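Local coordinates for DUF1904 domain-containing protein (Vibrio cholerae O1 biovar eltor str. N16961, PDB 1U9D), which is of unknown function but has a DUF1904 domain related to the MIF (tautomerase-like) family of beta-alpha-beta proteins, at residues Q87-T90 against D91-Q95; E30-V33 against P34-N38; I108-R112 against T113-L117. One frame throughout, in Å; residues are numbered along the deposited sequence.

Interaction 1: Q87-T90 against D91-Q95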
ATOM      1  N   GLN A  87      15.472  -5.112   7.984  1.00 22.12           N
ATOM      2  CA  GLN A  87      16.124  -4.113   8.839  1.00 23.83           C
ATOM      3  C   GLN A  87      15.335  -3.816  10.128  1.00 23.55           C
ATOM      4  O   GLN A  87      15.935  -3.724  11.197  1.00 23.69           O
ATOM      5  CB  GLN A  87      16.446  -2.846   8.059  1.00 25.39           C
ATOM      6  CG  GLN A  87      17.527  -1.945   8.696  1.00 30.24           C
ATOM      7  CD  GLN A  87      18.887  -2.642   8.829  1.00 35.83           C
ATOM      8  OE1 GLN A  87      19.590  -2.832   7.830  1.00 39.69           O
ATOM      9  NE2 GLN A  87      19.244  -3.044  10.061  1.00 38.58           N
ATOM     10  N   VAL A  88      14.010  -3.740  10.047  1.00 23.27           N
ATOM     11  CA  VAL A  88      13.162  -3.531  11.238  1.00 23.27           C
ATOM     12  C   VAL A  88      13.289  -4.666  12.266  1.00 22.08           C
ATOM     13  O   VAL A  88      13.504  -4.437  13.459  1.00 22.88           O
ATOM     14  CB  VAL A  88      11.679  -3.378  10.860  1.00 23.74           C
ATOM     15  CG1 VAL A  88      10.779  -3.436  12.129  1.00 24.31           C
ATOM     16  CG2 VAL A  88      11.456  -2.094  10.079  1.00 23.97           C
ATOM     17  N   ILE A  89      13.192  -5.902  11.788  1.00 21.25           N
ATOM     18  CA  ILE A  89      13.275  -7.071  12.643  1.00 20.83           C
ATOM     19  C   ILE A  89      14.643  -7.096  13.304  1.00 20.92           C
ATOM     20  O   ILE A  89      14.762  -7.360  14.474  1.00 20.30           O
ATOM     21  CB  ILE A  89      13.046  -8.368  11.826  1.00 20.72           C
ATOM     22  CG1 ILE A  89      11.591  -8.467  11.372  1.00 19.96           C
ATOM     23  CG2 ILE A  89      13.373  -9.585  12.651  1.00 20.98           C
ATOM     24  CD1 ILE A  89      11.312  -9.623  10.362  1.00 21.13           C
ATOM     25  N   THR A  90      15.683  -6.819  12.531  1.00 21.34           N
ATOM     26  CA  THR A  90      17.030  -6.885  13.045  1.00 22.46           C
ATOM     27  C   THR A  90      17.268  -5.867  14.140  1.00 23.48           C
ATOM     28  O   THR A  90      17.791  -6.206  15.209  1.00 24.36           O
ATOM     29  CB  THR A  90      18.010  -6.701  11.887  1.00 23.16           C
ATOM     30  OG1 THR A  90      17.820  -7.787  10.965  1.00 23.13           O
ATOM     31  CG2 THR A  90      19.431  -6.841  12.360  1.00 23.96           C
ATOM     32  N   ASP A  91      16.822  -4.649  13.885  1.00 24.90           N
ATOM     33  CA  ASP A  91      16.936  -3.539  14.820  1.00 26.60           C
ATOM     34  C   ASP A  91      16.185  -3.770  16.131  1.00 26.31           C
ATOM     35  O   ASP A  91      16.735  -3.537  17.210  1.00 26.72           O
ATOM     36  CB  ASP A  91      16.516  -2.235  14.125  1.00 27.12           C
ATOM     37  CG  ASP A  91      17.614  -1.692  13.201  1.00 33.24           C
ATOM     38  OD1 ASP A  91      18.768  -2.189  13.292  1.00 40.63           O
ATOM     39  OD2 ASP A  91      17.435  -0.779  12.351  1.00 40.23           O
ATOM     40  N   GLN A  92      14.969  -4.293  16.073  1.00 25.64           N
ATOM     41  CA  GLN A  92      14.262  -4.632  17.303  1.00 25.69           C
ATOM     42  C   GLN A  92      14.923  -5.743  18.112  1.00 26.01           C
ATOM     43  O   GLN A  92      15.077  -5.626  19.332  1.00 25.90           O
ATOM     44  CB  GLN A  92      12.820  -4.977  16.984  1.00 26.03           C
ATOM     45  CG  GLN A  92      12.085  -3.757  16.443  1.00 27.90           C
ATOM     46  CD  GLN A  92      10.626  -3.711  16.821  1.00 31.08           C
ATOM     47  OE1 GLN A  92       9.903  -2.819  16.372  1.00 34.44           O
ATOM     48  NE2 GLN A  92      10.177  -4.674  17.615  1.00 31.72           N
ATOM     49  N   ILE A  93      15.353  -6.811  17.445  1.00 26.05           N
ATOM     50  CA  ILE A  93      16.072  -7.876  18.127  1.00 27.60           C
ATOM     51  C   ILE A  93      17.377  -7.350  18.757  1.00 28.10           C
ATOM     52  O   ILE A  93      17.727  -7.756  19.852  1.00 28.48           O
ATOM     53  CB  ILE A  93      16.340  -9.085  17.178  1.00 28.18           C
ATOM     54  CG1 ILE A  93      15.197 -10.094  17.253  1.00 30.13           C
ATOM     55  CG2 ILE A  93      17.599  -9.818  17.558  1.00 29.03           C
ATOM     56  CD1 ILE A  93      14.323 -10.124  16.053  1.00 32.01           C
ATOM     57  N   ARG A  94      18.075  -6.450  18.082  1.00 29.36           N
ATOM     58  CA  ARG A  94      19.329  -5.901  18.617  1.00 31.33           C
ATOM     59  C   ARG A  94      19.135  -5.122  19.905  1.00 32.29           C
ATOM     60  O   ARG A  94      19.992  -5.131  20.802  1.00 32.35           O
ATOM     61  CB  ARG A  94      20.009  -5.027  17.584  1.00 31.86           C
ATOM     62  CG  ARG A  94      20.549  -5.865  16.464  1.00 34.99           C
ATOM     63  CD  ARG A  94      21.637  -5.274  15.673  1.00 39.27           C
ATOM     64  NE  ARG A  94      22.580  -6.305  15.247  1.00 43.74           N
ATOM     65  CZ  ARG A  94      23.391  -6.185  14.207  1.00 47.48           C
ATOM     66  NH1 ARG A  94      23.396  -5.078  13.472  1.00 48.45           N
ATOM     67  NH2 ARG A  94      24.213  -7.180  13.900  1.00 49.41           N
ATOM     68  N   GLN A  95      17.994  -4.460  19.995  1.00 32.73           N
ATOM     69  CA  GLN A  95      17.593  -3.780  21.209  1.00 33.91           C
ATOM     70  C   GLN A  95      17.519  -4.679  22.422  1.00 33.55           C
ATOM     71  O   GLN A  95      17.813  -4.244  23.520  1.00 33.37           O
ATOM     72  CB  GLN A  95      16.223  -3.155  21.000  1.00 34.68           C
ATOM     73  CG  GLN A  95      15.883  -2.123  22.015  1.00 38.17           C
ATOM     74  CD  GLN A  95      15.470  -0.847  21.346  1.00 43.55           C
ATOM     75  OE1 GLN A  95      14.341  -0.747  20.863  1.00 46.57           O
ATOM     76  NE2 GLN A  95      16.385   0.128  21.277  1.00 46.81           N
TER
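D91 N donates to Q87 O at 3.0 Å, the first of four consecutive i to i+4 alpha-helical bonds across this contact. R94 N to T90 O, at 2.9 Å, is the shortest of them. The one side-chain bond between the two segments is weak: Q87 NE2 reaches D91 OD1 over 3.4 Å, with amide and carboxylate planes turned 35° from each other. Q87 gets there because its CG stands anti to the backbone N (chi1 -160°) and the chain then bends at chi2, carrying the amide along the helix toward the carboxylate. One turn on, R94 lays its CG 3.0 Å from T90 O, and T90 CG2 sits over one face of the guanidinium, toward its rim. The polar ends of both residues are held by other groups, T90 OG1 by A86 O and R94 NH2 by S101 O. On the buried side I89 and I93 lie side by side and point the same way, I89 CG2 meeting I93 CD1 at 3.6 Å; both also touch L103, and I93 reaches L32 of helix 26-44. The chemistry is that of an amphipathic helix: a branched aliphatic pair faces the protein interior, while the exposed Q87 and D91 are joined by a loose amide-carboxylate bond that probably adds little to the regular backbone bonding.

Interaction 2: E30-V33 against P34-N38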
ATOM      1  N   GLU A  30       8.697 -12.893  23.565  1.00 20.31           N
ATOM      2  CA  GLU A  30       7.459 -12.422  24.213  1.00 22.07           C
ATOM      3  C   GLU A  30       7.431 -10.905  24.287  1.00 22.65           C
ATOM      4  O   GLU A  30       6.365 -10.296  24.159  1.00 21.91           O
ATOM      5  CB  GLU A  30       7.358 -12.967  25.639  1.00 22.52           C
ATOM      6  CG  GLU A  30       7.013 -14.441  25.711  1.00 24.76           C
ATOM      7  CD  GLU A  30       7.092 -15.013  27.130  1.00 31.41           C
ATOM      8  OE1 GLU A  30       7.768 -14.419  28.015  1.00 33.82           O
ATOM      9  OE2 GLU A  30       6.483 -16.083  27.360  1.00 33.65           O
ATOM     10  N   SER A  31       8.596 -10.319  24.527  1.00 23.80           N
ATOM     11  CA  SER A  31       8.780  -8.876  24.560  1.00 26.04           C
ATOM     12  C   SER A  31       8.756  -8.240  23.179  1.00 26.64           C
ATOM     13  O   SER A  31       8.267  -7.124  23.013  1.00 28.25           O
ATOM     14  CB  SER A  31      10.120  -8.536  25.218  1.00 26.55           C
ATOM     15  OG  SER A  31      10.223  -9.142  26.504  1.00 31.05           O
ATOM     16  N   LEU A  32       9.302  -8.960  22.205  1.00 26.06           N
ATOM     17  CA  LEU A  32       9.473  -8.508  20.833  1.00 27.21           C
ATOM     18  C   LEU A  32       8.167  -8.396  20.058  1.00 26.52           C
ATOM     19  O   LEU A  32       8.004  -7.526  19.206  1.00 26.84           O
ATOM     20  CB  LEU A  32      10.301  -9.538  20.092  1.00 28.12           C
ATOM     21  CG  LEU A  32      11.510  -9.055  19.356  1.00 33.64           C
ATOM     22  CD1 LEU A  32      12.370 -10.250  19.091  1.00 35.54           C
ATOM     23  CD2 LEU A  32      11.064  -8.392  18.086  1.00 35.65           C
ATOM     24  N   VAL A  33       7.256  -9.319  20.314  1.00 25.13           N
ATOM     25  CA  VAL A  33       6.145  -9.514  19.399  1.00 24.77           C
ATOM     26  C   VAL A  33       5.267  -8.265  19.363  1.00 24.30           C
ATOM     27  O   VAL A  33       5.006  -7.764  18.287  1.00 23.35           O
ATOM     28  CB  VAL A  33       5.351 -10.788  19.698  1.00 25.02           C
ATOM     29  CG1 VAL A  33       3.950 -10.713  19.023  1.00 24.48           C
ATOM     30  CG2 VAL A  33       6.106 -12.013  19.178  1.00 24.75           C
ATOM     31  N   PRO A  34       4.863  -7.705  20.502  1.00 24.47           N
ATOM     32  CA  PRO A  34       4.032  -6.488  20.452  1.00 24.80           C
ATOM     33  C   PRO A  34       4.681  -5.307  19.758  1.00 24.51           C
ATOM     34  O   PRO A  34       4.013  -4.598  19.023  1.00 24.16           O
ATOM     35  CB  PRO A  34       3.806  -6.121  21.921  1.00 24.94           C
ATOM     36  CG  PRO A  34       4.212  -7.321  22.727  1.00 26.13           C
ATOM     37  CD  PRO A  34       5.120  -8.152  21.880  1.00 24.87           C
ATOM     38  N   THR A  35       5.968  -5.095  19.976  1.00 23.46           N
ATOM     39  CA  THR A  35       6.623  -3.974  19.331  1.00 24.20           C
ATOM     40  C   THR A  35       6.836  -4.228  17.846  1.00 22.97           C
ATOM     41  O   THR A  35       6.728  -3.309  17.027  1.00 22.25           O
ATOM     42  CB  THR A  35       7.951  -3.627  20.048  1.00 24.64           C
ATOM     43  OG1 THR A  35       8.844  -4.738  19.990  1.00 28.05           O
ATOM     44  CG2 THR A  35       7.723  -3.444  21.517  1.00 27.29           C
ATOM     45  N   LEU A  36       7.126  -5.473  17.476  1.00 22.35           N
ATOM     46  CA  LEU A  36       7.260  -5.813  16.055  1.00 21.62           C
ATOM     47  C   LEU A  36       5.955  -5.664  15.311  1.00 20.37           C
ATOM     48  O   LEU A  36       5.925  -5.189  14.183  1.00 20.28           O
ATOM     49  CB  LEU A  36       7.762  -7.248  15.862  1.00 22.52           C
ATOM     50  CG  LEU A  36       9.174  -7.446  15.390  1.00 25.83           C
ATOM     51  CD1 LEU A  36       9.311  -8.911  14.955  1.00 27.17           C
ATOM     52  CD2 LEU A  36       9.522  -6.508  14.274  1.00 26.98           C
ATOM     53  N   LEU A  37       4.865  -6.099  15.912  1.00 18.88           N
ATOM     54  CA  LEU A  37       3.565  -5.975  15.267  1.00 19.34           C
ATOM     55  C   LEU A  37       3.236  -4.500  14.980  1.00 19.85           C
ATOM     56  O   LEU A  37       2.788  -4.152  13.888  1.00 19.38           O
ATOM     57  CB  LEU A  37       2.464  -6.623  16.124  1.00 19.43           C
ATOM     58  CG  LEU A  37       1.064  -6.543  15.545  1.00 20.45           C
ATOM     59  CD1 LEU A  37       1.017  -7.089  14.126  1.00 20.99           C
ATOM     60  CD2 LEU A  37       0.092  -7.292  16.442  1.00 22.56           C
ATOM     61  N   ASN A  38       3.493  -3.637  15.953  1.00 20.55           N
ATOM     62  CA  ASN A  38       3.278  -2.211  15.796  1.00 21.32           C
ATOM     63  C   ASN A  38       4.075  -1.660  14.617  1.00 21.11           C
ATOM     64  O   ASN A  38       3.516  -1.013  13.728  1.00 20.86           O
ATOM     65  CB  ASN A  38       3.679  -1.453  17.062  1.00 21.99           C
ATOM     66  CG  ASN A  38       2.695  -1.628  18.198  1.00 24.45           C
ATOM     67  OD1 ASN A  38       1.535  -1.965  18.000  1.00 26.36           O
ATOM     68  ND2 ASN A  38       3.173  -1.385  19.410  1.00 27.44           N
TER
HETATM   69  O   HOH W   1      10.374  -4.933  22.178  1.00 54.28           O
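L36 N donates to L32 O at 2.8 Å and L37 N to V33 O at 2.9 Å, whereas P34, having no N-H, leaves the turn before it without a bond and kinks the helix. The proline ring fills that place: P34 CD lies 3.4 Å from E30 O, where an amide hydrogen would otherwise point. P34 CD also lies 3.4 Å from V33 CB, a closeness that the peptide link between neighbours largely sets; the two side chains cross at about a right angle. T35 turns its hydroxyl back toward the previous turn, OG1 lying between the backbone N and the carbonyl carbon (chi1 61°), which puts it 3.0 Å from L32 O. A water stands 2.7 Å from this OG1 and donates to S31 O, so solvent bridges the S31 carbonyl to the threonine beside the kink. On the inner side L32 and L36 run side by side in the same direction, with L32 CD2 closely packed against L36 CG at 3.4 Å. This leucine pair joins helix 26-44 to two layers of the fold: L32 touches Q92, I93 and L96 of helix 79-97, and L36 rests on L19 and F21 of strand 18-22. V33 and L37 meet F53 of strand 52-55, so the helix packs against both strands of its own beta-alpha-beta unit as well as the neighbouring helix.

Interaction 3: I108-R112 against T113-L117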
ATOM      1  N   ILE A 108      10.742 -16.858   2.924  1.00 17.96           N
ATOM      2  CA  ILE A 108      10.405 -17.994   2.104  1.00 19.69           C
ATOM      3  C   ILE A 108       9.097 -17.668   1.389  1.00 20.78           C
ATOM      4  O   ILE A 108       8.114 -17.440   2.039  1.00 18.67           O
ATOM      5  CB  ILE A 108      10.296 -19.258   2.952  1.00 20.71           C
ATOM      6  CG1 ILE A 108      11.693 -19.632   3.506  1.00 22.94           C
ATOM      7  CG2 ILE A 108       9.742 -20.420   2.120  1.00 22.66           C
ATOM      8  CD1 ILE A 108      11.651 -20.386   4.773  1.00 26.14           C
ATOM      9  N   PRO A 109       9.122 -17.589   0.063  1.00 22.19           N
ATOM     10  CA  PRO A 109       7.925 -17.278  -0.725  1.00 22.90           C
ATOM     11  C   PRO A 109       6.923 -18.430  -0.765  1.00 22.95           C
ATOM     12  O   PRO A 109       7.295 -19.571  -0.986  1.00 23.41           O
ATOM     13  CB  PRO A 109       8.501 -17.035  -2.123  1.00 24.04           C
ATOM     14  CG  PRO A 109       9.660 -17.927  -2.178  1.00 23.59           C
ATOM     15  CD  PRO A 109      10.290 -17.765  -0.816  1.00 23.45           C
ATOM     16  N   LEU A 110       5.656 -18.114  -0.512  1.00 21.95           N
ATOM     17  CA  LEU A 110       4.542 -19.020  -0.686  1.00 21.77           C
ATOM     18  C   LEU A 110       3.772 -18.555  -1.921  1.00 21.09           C
ATOM     19  O   LEU A 110       3.729 -17.362  -2.224  1.00 19.11           O
ATOM     20  CB  LEU A 110       3.604 -18.940   0.504  1.00 23.07           C
ATOM     21  CG  LEU A 110       4.178 -19.355   1.865  1.00 25.01           C
ATOM     22  CD1 LEU A 110       3.211 -19.001   2.971  1.00 26.71           C
ATOM     23  CD2 LEU A 110       4.470 -20.845   1.867  1.00 28.15           C
ATOM     24  N   GLN A 111       3.190 -19.495  -2.647  1.00 19.72           N
ATOM     25  CA  GLN A 111       2.377 -19.163  -3.824  1.00 19.57           C
ATOM     26  C   GLN A 111       0.963 -18.843  -3.395  1.00 17.37           C
ATOM     27  O   GLN A 111       0.332 -19.600  -2.672  1.00 15.10           O
ATOM     28  CB  GLN A 111       2.361 -20.354  -4.799  1.00 20.64           C
ATOM     29  CG  GLN A 111       3.648 -20.499  -5.533  1.00 24.95           C
ATOM     30  CD  GLN A 111       3.793 -19.472  -6.620  1.00 32.87           C
ATOM     31  OE1 GLN A 111       2.798 -19.095  -7.244  1.00 37.58           O
ATOM     32  NE2 GLN A 111       5.025 -18.991  -6.841  1.00 37.19           N
ATOM     33  N   ARG A 112       0.417 -17.735  -3.862  1.00 17.11           N
ATOM     34  CA  ARG A 112      -0.971 -17.453  -3.553  1.00 17.42           C
ATOM     35  C   ARG A 112      -1.930 -18.530  -4.031  1.00 17.55           C
ATOM     36  O   ARG A 112      -2.929 -18.759  -3.373  1.00 17.78           O
ATOM     37  CB  ARG A 112      -1.391 -16.121  -4.172  1.00 18.02           C
ATOM     38  CG  ARG A 112      -0.844 -14.917  -3.475  1.00 17.58           C
ATOM     39  CD  ARG A 112      -1.093 -13.599  -4.272  1.00 18.85           C
ATOM     40  NE  ARG A 112      -0.608 -12.480  -3.467  1.00 19.80           N
ATOM     41  CZ  ARG A 112      -1.320 -11.853  -2.543  1.00 20.85           C
ATOM     42  NH1 ARG A 112      -2.595 -12.162  -2.324  1.00 23.62           N
ATOM     43  NH2 ARG A 112      -0.757 -10.891  -1.841  1.00 19.83           N
ATOM     44  N   THR A 113      -1.666 -19.172  -5.169  1.00 16.64           N
ATOM     45  CA  THR A 113      -2.563 -20.226  -5.678  1.00 18.27           C
ATOM     46  C   THR A 113      -2.488 -21.540  -4.899  1.00 18.05           C
ATOM     47  O   THR A 113      -3.262 -22.457  -5.196  1.00 17.26           O
ATOM     48  CB  THR A 113      -2.260 -20.599  -7.154  1.00 18.06           C
ATOM     49  OG1 THR A 113      -0.868 -20.874  -7.306  1.00 20.10           O
ATOM     50  CG2 THR A 113      -2.558 -19.449  -8.090  1.00 21.54           C
ATOM     51  N   ALA A 114      -1.536 -21.632  -3.969  1.00 18.01           N
ATOM     52  CA  ALA A 114      -1.362 -22.796  -3.062  1.00 17.24           C
ATOM     53  C   ALA A 114      -1.689 -22.519  -1.603  1.00 17.06           C
ATOM     54  O   ALA A 114      -1.365 -23.342  -0.724  1.00 16.10           O
ATOM     55  CB  ALA A 114       0.051 -23.299  -3.157  1.00 17.06           C
ATOM     56  N   TYR A 115      -2.299 -21.352  -1.330  1.00 15.79           N
ATOM     57  CA  TYR A 115      -2.681 -20.940   0.004  1.00 16.57           C
ATOM     58  C   TYR A 115      -4.200 -20.822   0.079  1.00 15.91           C
ATOM     59  O   TYR A 115      -4.815 -20.013  -0.623  1.00 16.28           O
ATOM     60  CB  TYR A 115      -2.049 -19.604   0.341  1.00 16.99           C
ATOM     61  CG  TYR A 115      -2.122 -19.202   1.794  1.00 16.42           C
ATOM     62  CD1 TYR A 115      -0.949 -19.143   2.569  1.00 21.15           C
ATOM     63  CD2 TYR A 115      -3.308 -18.781   2.380  1.00 20.12           C
ATOM     64  CE1 TYR A 115      -0.970 -18.740   3.878  1.00 23.13           C
ATOM     65  CE2 TYR A 115      -3.339 -18.366   3.754  1.00 23.37           C
ATOM     66  CZ  TYR A 115      -2.153 -18.343   4.467  1.00 23.86           C
ATOM     67  OH  TYR A 115      -2.086 -17.936   5.787  1.00 26.18           O
ATOM     68  N   TYR A 116      -4.809 -21.643   0.906  1.00 16.20           N
ATOM     69  CA  TYR A 116      -6.267 -21.737   0.968  1.00 17.06           C
ATOM     70  C   TYR A 116      -6.782 -21.289   2.307  1.00 18.32           C
ATOM     71  O   TYR A 116      -6.233 -21.619   3.349  1.00 17.61           O
ATOM     72  CB  TYR A 116      -6.715 -23.165   0.714  1.00 17.17           C
ATOM     73  CG  TYR A 116      -6.365 -23.685  -0.647  1.00 15.99           C
ATOM     74  CD1 TYR A 116      -7.346 -23.840  -1.621  1.00 15.08           C
ATOM     75  CD2 TYR A 116      -5.066 -24.062  -0.966  1.00 13.38           C
ATOM     76  CE1 TYR A 116      -7.035 -24.326  -2.854  1.00 16.29           C
ATOM     77  CE2 TYR A 116      -4.742 -24.515  -2.210  1.00 14.34           C
ATOM     78  CZ  TYR A 116      -5.737 -24.667  -3.153  1.00 15.01           C
ATOM     79  OH  TYR A 116      -5.414 -25.162  -4.398  1.00 18.80           O
ATOM     80  N   LEU A 117      -7.833 -20.493   2.284  1.00 20.33           N
ATOM     81  CA  LEU A 117      -8.465 -20.035   3.500  1.00 22.61           C
ATOM     82  C   LEU A 117      -9.912 -20.483   3.372  1.00 23.75           C
ATOM     83  O   LEU A 117     -10.579 -20.240   2.375  1.00 23.44           O
ATOM     84  CB  LEU A 117      -8.284 -18.513   3.681  1.00 23.56           C
ATOM     85  CG  LEU A 117      -8.403 -17.931   5.101  1.00 28.28           C
ATOM     86  CD1 LEU A 117      -7.470 -18.588   6.088  1.00 29.37           C
ATOM     87  CD2 LEU A 117      -8.103 -16.430   5.079  1.00 30.06           C
TER
HETATM   88  O   HOH W   2       0.450 -17.660  -7.130  1.00 43.48           O
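Y115 sets its ring carbon CG opposite its own backbone N (chi1 -167°), while L110 swings CG beside its N (chi1 -63°), and the two side chains cross obliquely with L110 CD1 at the edge of the tyrosine ring, near its plane, 4.2 Å from CD1 of Y115. Between them the chain bends sharply through a short 3-10 turn at R112 and T113. A114 N donates to Q111 O at 3.0 Å, approaching well above the carbonyl plane, as is common in an i to i+3 turn. The next amide, Y115 N, makes a weak bond of 3.4 Å to R112 O. Q111 bends at chi2, bringing its amide alongside T113, and a water ties the two together: it donates to Q111 OE1 at 2.8 Å and accepts from T113 N at 3.3 Å. Q111 CB and A114 CB also approach to 4.1 Å, alongside the turn's bond. R112 extends from CG to NE, and NH2 makes weak hydrogen bonds to N14 O and F11 O. R112 and T113 also reach the second subunit, packing on its G64 and E63, so the turn contributes to the dimer contact. The turn carries the chain from strand 104-109, at the edge of the mixed sheet, to the short strand 116-117. L110 is backbone-bonded to W74 and touches L73 of strand 69-74; the Y115 ring makes edge-to-face contacts with F75, next to that strand, and with the C-terminal F122.

Overall arrangement
Interactions 1 and 2 lie on the two helices that pack beside the sheet, 79-97 and 26-44, and meet where these touch. Their centres are 11 Å apart, and I93 CG1 meets L32 CD1 at 3.4 Å; the two helical turns share one interface, in which I93 and L32 supply apolar contact beside the polar Q92. Interaction 3 lies beyond the centre of the chain from both, its centre about 27 Å from that of interaction 1 and about 25 Å from that of interaction 2. Helix 79-97 leads into strand 104-109, which runs on into the turn at 110-115. This third contact lies at the sheet edge and touches the second subunit.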